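Local coordinates for protein DNA polymerase III subunit beta (Helicobacter pylori 26695, PDB 4S3I) that forms a ring-shaped sliding clamp that tethers DNA polymerases and other proteins to DNA and makes replication processive, at residues P134-A139 and E215-K220; Y182-K187 and P245-I250. All coordinates share one frame; numbering follows the deposited sequence.

Contact 1: P134-A139 and E215-K220; sequences PFLVDA and ENFSFK
F217 meets the first turn of helix 135-143 with the far end of its ring. Two aliphatic side chains of the helix receive it. CD2 of L136 sits at the ring edge, near the ring plane, 4.1 Å from F217 CE2. CG1 of V137 approaches obliquely and lies 4.0 Å from F217 CE1. F217 CZ falls between the two methyls. The CB of F217 does not point at the helix; its chi1 of 57° places CG between the backbone N and the carbonyl carbon, and this swings the ring end towards the helix. With CG of L136 anti to the backbone N (chi1 -175°), the branch extends from the helix and CD2 reaches the ring edge. The L136 side chain crosses that of F217 at about a right angle. I228 and V131 on the neighbouring strands also touch F217.

A second, more polar touch lies at the helix start. P134 and E215 run side by side and point the same way. The E215 chain is extended beyond CG and carries OE1 to 3.3 Å from P134 CD and 3.6 Å from P134 CG. P134 stands just before the helix, and its O accepts the backbone N of D138 at 3.0 Å.

Next to this, N216 and F217, both facing V131, fit a G1 beta bulge where strand 217-221 begins. The contact joins this helix of the central clamp domain to the strand lying beside 127-131 in the sheet. L136, V137 and F217 are buried and meet through carbon alone, which suggests that apolar burial is the main tie between these segments; E215 OE1 against P134 adds only van der Waals contact.

Contact 2: Y182-K187 and P245-I250; sequences YTQLEK and PDYQKI
Y182 offers one ring face to Y247. CE2 of Y247 lies 3.8 Å above that plane, displaced from the ring centre towards CG and CD2, and is 3.9 Å from Y182 CG. It also comes within 4.0 Å of Y182 CB, so it touches the root of the side chain as well as the ring. Relative to the Y247 ring, Y182 CG approaches obliquely. The ring centroids are 5.3 Å apart and the planes are inclined at 31°. Chi1 of Y182 is 65°, with CG between the backbone N and the carbonyl carbon, and the ring turns a face to Y247. V173 of strand 169-175 touches both tyrosines.

Y182 belongs to strand 179-185 of the central domain. Y247 lies in the segment that links this domain to the C-terminal one in the three-domain clamp chain. The tyrosine pair therefore lays the linker against the sheet. Strand 368-371 continues the sheet next to Y182, which bonds to S368 through the backbone.

At the far end of Y247, its OH comes 3.8 Å from OE1 of Q184, a loose polar contact. The Q184 amide plane is turned 72° from the ring, and its OE1 has a weak hydrogen bond with S171 OG instead. Within the linker, NZ of K249 makes a salt bridge of 3.0 Å to D246 OD2, reaching it from above the carboxylate plane.

Overall arrangement
The two contacts lie about 18 Å apart, centre to centre, and their segments alternate along the chain: 134-139, 182-187, 215-220, 245-250. Contact 1 lies within the central domain, while contact 2 joins that domain to the linker before strand 257-262. They belong to different sheets, strand 217-221 to the nine-stranded one and strand 179-185 to the eight-stranded one. Helix 135-143 bridges them: A139 CB packs 3.8 Å from T183 CG2, and F135 CD2 packs 3.9 Å from L185 CD1. Both sheets run on into a neighbouring domain, to strand 53-60 on one side and 368-371 on the other. The central domain thus joins the N-terminal and C-terminal domains, as suits half of a two-chain ring.

Contact 1: P134-A139 and E215-K220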
loop_
_atom_site.group_PDB
_atom_site.type_symbol
_atom_site.label_atom_id
_atom_site.label_comp_id
_atom_site.label_asym_id
_atom_site.label_seq_id
_atom_site.Cartn_x
_atom_site.Cartn_y
_atom_site.Cartn_z
ATOM N N PRO A 134 -4.188 20.079 -20.966
ATOM C CA PRO A 134 -3.875 18.735 -20.464
ATOM C C PRO A 134 -4.158 17.609 -21.453
ATOM O O PRO A 134 -3.995 16.447 -21.085
ATOM C CB PRO A 134 -4.811 18.580 -19.251
ATOM C CG PRO A 134 -5.243 19.981 -18.897
ATOM C CD PRO A 134 -5.268 20.724 -20.196
ATOM N N PHE A 135 -4.560 17.920 -22.678
ATOM C CA PHE A 135 -5.043 16.863 -23.584
ATOM C C PHE A 135 -4.066 15.698 -23.855
ATOM O O PHE A 135 -4.484 14.542 -23.940
ATOM C CB PHE A 135 -5.560 17.453 -24.910
ATOM C CG PHE A 135 -4.547 18.281 -25.644
ATOM C CD1 PHE A 135 -4.588 19.662 -25.569
ATOM C CD2 PHE A 135 -3.560 17.680 -26.417
ATOM C CE1 PHE A 135 -3.663 20.437 -26.243
ATOM C CE2 PHE A 135 -2.625 18.449 -27.091
ATOM C CZ PHE A 135 -2.679 19.833 -27.002
ATOM N N LEU A 136 -2.776 15.989 -23.994
ATOM C CA LEU A 136 -1.825 14.925 -24.313
ATOM C C LEU A 136 -1.634 13.963 -23.140
ATOM O O LEU A 136 -1.699 12.746 -23.325
ATOM C CB LEU A 136 -0.487 15.496 -24.796
ATOM C CG LEU A 136 0.551 14.468 -25.266
ATOM C CD1 LEU A 136 0.004 13.623 -26.413
ATOM C CD2 LEU A 136 1.843 15.173 -25.701
ATOM N N VAL A 137 -1.423 14.480 -21.932
ATOM C CA VAL A 137 -1.237 13.560 -20.807
ATOM C C VAL A 137 -2.557 12.871 -20.439
ATOM O O VAL A 137 -2.566 11.790 -19.845
ATOM C CB VAL A 137 -0.589 14.217 -19.568
ATOM C CG1 VAL A 137 0.658 15.015 -19.970
ATOM C CG2 VAL A 137 -1.596 15.105 -18.818
ATOM N N ASP A 138 -3.668 13.514 -20.782
ATOM C CA ASP A 138 -4.977 12.900 -20.586
ATOM C C ASP A 138 -5.077 11.673 -21.490
ATOM O O ASP A 138 -5.478 10.600 -21.057
ATOM C CB ASP A 138 -6.080 13.911 -20.911
ATOM C CG ASP A 138 -7.470 13.401 -20.538
ATOM O OD1 ASP A 138 -7.632 12.883 -19.416
ATOM O OD2 ASP A 138 -8.402 13.513 -21.366
ATOM N N ALA A 139 -4.696 11.841 -22.753
ATOM C CA ALA A 139 -4.651 10.729 -23.690
ATOM C C ALA A 139 -3.712 9.630 -23.187
ATOM O O ALA A 139 -4.043 8.451 -23.240
ATOM C CB ALA A 139 -4.223 11.221 -25.090
ATOM N N GLU A 215 0.572 20.173 -18.182
ATOM C CA GLU A 215 0.383 21.089 -19.296
ATOM C C GLU A 215 1.521 22.102 -19.367
ATOM O O GLU A 215 2.370 22.157 -18.471
ATOM C CB GLU A 215 -0.972 21.798 -19.190
ATOM C CG GLU A 215 -1.149 22.596 -17.907
ATOM C CD GLU A 215 -2.528 23.224 -17.815
ATOM O OE1 GLU A 215 -3.344 22.990 -18.739
ATOM O OE2 GLU A 215 -2.791 23.948 -16.829
ATOM N N ASN A 216 1.521 22.903 -20.429
ATOM C CA ASN A 216 2.558 23.901 -20.668
ATOM C C ASN A 216 3.955 23.280 -20.677
ATOM O O ASN A 216 4.789 23.554 -19.805
ATOM C CB ASN A 216 2.442 25.077 -19.685
ATOM C CG ASN A 216 1.170 25.895 -19.901
ATOM O OD1 ASN A 216 0.688 26.028 -21.027
ATOM N ND2 ASN A 216 0.620 26.440 -18.817
ATOM N N PHE A 217 4.175 22.411 -21.660
ATOM C CA PHE A 217 5.492 21.843 -21.925
ATOM C C PHE A 217 5.664 21.718 -23.428
ATOM O O PHE A 217 4.692 21.802 -24.180
ATOM C CB PHE A 217 5.682 20.480 -21.247
ATOM C CG PHE A 217 4.649 19.443 -21.634
ATOM C CD1 PHE A 217 3.499 19.277 -20.872
ATOM C CD2 PHE A 217 4.835 18.622 -22.751
ATOM C CE1 PHE A 217 2.545 18.322 -21.220
ATOM C CE2 PHE A 217 3.884 17.661 -23.101
ATOM C CZ PHE A 217 2.737 17.509 -22.332
ATOM N N SER A 218 6.898 21.536 -23.876
ATOM C CA SER A 218 7.135 21.284 -25.287
ATOM C C SER A 218 7.424 19.802 -25.467
ATOM O O SER A 218 7.896 19.141 -24.539
ATOM C CB SER A 218 8.320 22.100 -25.777
ATOM O OG SER A 218 9.485 21.705 -25.102
ATOM N N PHE A 219 7.132 19.282 -26.651
ATOM C CA PHE A 219 7.501 17.926 -27.011
ATOM C C PHE A 219 8.233 18.013 -28.329
ATOM O O PHE A 219 7.710 18.588 -29.294
ATOM C CB PHE A 219 6.259 17.031 -27.159
ATOM C CG PHE A 219 6.558 15.659 -27.744
ATOM C CD1 PHE A 219 6.727 15.482 -29.119
ATOM C CD2 PHE A 219 6.656 14.548 -26.917
ATOM C CE1 PHE A 219 7.004 14.220 -29.647
ATOM C CE2 PHE A 219 6.928 13.284 -27.440
ATOM C CZ PHE A 219 7.097 13.120 -28.801
ATOM N N LYS A 220 9.437 17.447 -28.379
ATOM C CA LYS A 220 10.213 17.428 -29.613
ATOM C C LYS A 220 10.823 16.064 -29.860
ATOM O O LYS A 220 11.149 15.341 -28.921
ATOM C CB LYS A 220 11.338 18.468 -29.575
ATOM C CG LYS A 220 10.893 19.898 -29.382
ATOM C CD LYS A 220 11.970 20.683 -28.645
ATOM C CE LYS A 220 11.652 22.164 -28.583
ATOM N NZ LYS A 220 11.803 22.814 -29.914
#

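Contact 2: Y182-K187 and P245-I250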
loop_
_atom_site.group_PDB
_atom_site.type_symbol
_atom_site.label_atom_id
_atom_site.label_comp_id
_atom_site.label_asym_id
_atom_site.label_seq_id
_atom_site.Cartn_x
_atom_site.Cartn_y
_atom_site.Cartn_z
ATOM N N TYR A 182 -7.626 4.545 -28.866
ATOM C CA TYR A 182 -7.074 5.603 -29.696
ATOM C C TYR A 182 -7.761 6.924 -29.440
ATOM O O TYR A 182 -8.862 6.973 -28.878
ATOM C CB TYR A 182 -7.190 5.246 -31.178
ATOM C CG TYR A 182 -8.621 5.157 -31.672
ATOM C CD1 TYR A 182 -9.316 3.955 -31.618
ATOM C CD2 TYR A 182 -9.273 6.271 -32.199
ATOM C CE1 TYR A 182 -10.620 3.858 -32.068
ATOM C CE2 TYR A 182 -10.577 6.186 -32.648
ATOM C CZ TYR A 182 -11.245 4.974 -32.577
ATOM O OH TYR A 182 -12.541 4.868 -33.024
ATOM N N THR A 183 -7.108 7.998 -29.861
ATOM C CA THR A 183 -7.747 9.295 -29.863
ATOM C C THR A 183 -7.117 10.109 -30.956
ATOM O O THR A 183 -5.959 9.878 -31.349
ATOM C CB THR A 183 -7.628 10.018 -28.517
ATOM O OG1 THR A 183 -8.433 11.206 -28.535
ATOM C CG2 THR A 183 -6.175 10.398 -28.223
ATOM N N GLN A 184 -7.887 11.046 -31.476
ATOM C CA GLN A 184 -7.369 11.944 -32.482
ATOM C C GLN A 184 -7.461 13.354 -31.912
ATOM O O GLN A 184 -8.548 13.821 -31.555
ATOM C CB GLN A 184 -8.147 11.789 -33.793
ATOM C CG GLN A 184 -7.392 12.290 -35.020
ATOM C CD GLN A 184 -7.828 11.596 -36.304
ATOM O OE1 GLN A 184 -7.380 10.488 -36.610
ATOM N NE2 GLN A 184 -8.708 12.248 -37.061
ATOM N N LEU A 185 -6.312 14.015 -31.788
ATOM C CA LEU A 185 -6.269 15.370 -31.251
ATOM C C LEU A 185 -6.136 16.361 -32.402
ATOM O O LEU A 185 -5.103 16.416 -33.078
ATOM C CB LEU A 185 -5.097 15.527 -30.284
ATOM C CG LEU A 185 -5.065 14.463 -29.182
ATOM C CD1 LEU A 185 -3.708 14.438 -28.495
ATOM C CD2 LEU A 185 -6.154 14.741 -28.182
ATOM N N GLU A 186 -7.176 17.150 -32.626
ATOM C CA GLU A 186 -7.169 18.062 -33.759
ATOM C C GLU A 186 -6.766 19.469 -33.350
ATOM O O GLU A 186 -6.689 19.782 -32.154
ATOM C CB GLU A 186 -8.531 18.052 -34.457
ATOM C CG GLU A 186 -8.888 16.694 -35.049
ATOM C CD GLU A 186 -10.008 16.775 -36.065
ATOM O OE1 GLU A 186 -9.960 16.027 -37.068
ATOM O OE2 GLU A 186 -10.936 17.585 -35.859
ATOM N N LYS A 187 -6.512 20.303 -34.354
ATOM C CA LYS A 187 -6.125 21.697 -34.149
ATOM C C LYS A 187 -4.903 21.809 -33.241
ATOM O O LYS A 187 -4.865 22.604 -32.296
ATOM C CB LYS A 187 -7.314 22.516 -33.632
ATOM C CG LYS A 187 -8.598 22.190 -34.388
ATOM C CD LYS A 187 -9.616 23.320 -34.352
ATOM C CE LYS A 187 -10.770 23.027 -35.314
ATOM N NZ LYS A 187 -11.808 24.100 -35.352
ATOM N N PRO A 245 1.608 -0.999 -36.251
ATOM C CA PRO A 245 0.583 -1.442 -37.211
ATOM C C PRO A 245 -0.425 -0.329 -37.483
ATOM O O PRO A 245 -0.735 0.427 -36.558
ATOM C CB PRO A 245 -0.112 -2.592 -36.471
ATOM C CG PRO A 245 0.162 -2.332 -34.994
ATOM C CD PRO A 245 1.548 -1.743 -34.979
ATOM N N ASP A 246 -0.924 -0.203 -38.710
ATOM C CA ASP A 246 -1.954 0.805 -38.940
ATOM C C ASP A 246 -3.274 0.380 -38.298
ATOM O O ASP A 246 -3.919 -0.580 -38.723
ATOM C CB ASP A 246 -2.140 1.141 -40.421
ATOM C CG ASP A 246 -2.870 2.469 -40.624
ATOM O OD1 ASP A 246 -3.127 3.175 -39.618
ATOM O OD2 ASP A 246 -3.173 2.812 -41.788
ATOM N N TYR A 247 -3.659 1.105 -37.256
ATOM C CA TYR A 247 -4.868 0.790 -36.521
ATOM C C TYR A 247 -6.121 1.088 -37.341
ATOM O O TYR A 247 -7.183 0.524 -37.086
ATOM C CB TYR A 247 -4.895 1.556 -35.197
ATOM C CG TYR A 247 -5.340 3.001 -35.297
ATOM C CD1 TYR A 247 -4.429 4.016 -35.571
ATOM C CD2 TYR A 247 -6.670 3.350 -35.091
ATOM C CE1 TYR A 247 -4.835 5.335 -35.652
ATOM C CE2 TYR A 247 -7.084 4.662 -35.171
ATOM C CZ TYR A 247 -6.161 5.652 -35.448
ATOM O OH TYR A 247 -6.576 6.962 -35.529
ATOM N N GLN A 248 -5.996 1.976 -38.321
ATOM C CA GLN A 248 -7.144 2.386 -39.122
ATOM C C GLN A 248 -7.714 1.227 -39.926
ATOM O O GLN A 248 -8.926 1.147 -40.144
ATOM C CB GLN A 248 -6.758 3.521 -40.064
ATOM C CG GLN A 248 -7.809 4.602 -40.155
ATOM C CD GLN A 248 -7.850 5.455 -38.908
ATOM O OE1 GLN A 248 -6.807 5.766 -38.329
ATOM N NE2 GLN A 248 -9.052 5.834 -38.482
ATOM N N LYS A 249 -6.834 0.323 -40.346
ATOM C CA LYS A 249 -7.217 -0.808 -41.189
ATOM C C LYS A 249 -8.023 -1.870 -40.436
ATOM O O LYS A 249 -8.656 -2.731 -41.051
ATOM C CB LYS A 249 -5.971 -1.437 -41.825
ATOM C CG LYS A 249 -4.904 -0.431 -42.281
ATOM C CD LYS A 249 -5.158 0.115 -43.690
ATOM C CE LYS A 249 -6.197 1.242 -43.726
ATOM N NZ LYS A 249 -5.610 2.611 -43.609
ATOM N N ILE A 250 -8.004 -1.792 -39.106
ATOM C CA ILE A 250 -8.674 -2.773 -38.254
ATOM C C ILE A 250 -10.022 -2.268 -37.742
ATOM O O ILE A 250 -10.886 -3.062 -37.365
ATOM C CB ILE A 250 -7.798 -3.156 -37.045
ATOM C CG1 ILE A 250 -6.338 -2.768 -37.303
ATOM C CG2 ILE A 250 -7.945 -4.639 -36.726
ATOM C CD1 ILE A 250 -5.330 -3.421 -36.363
#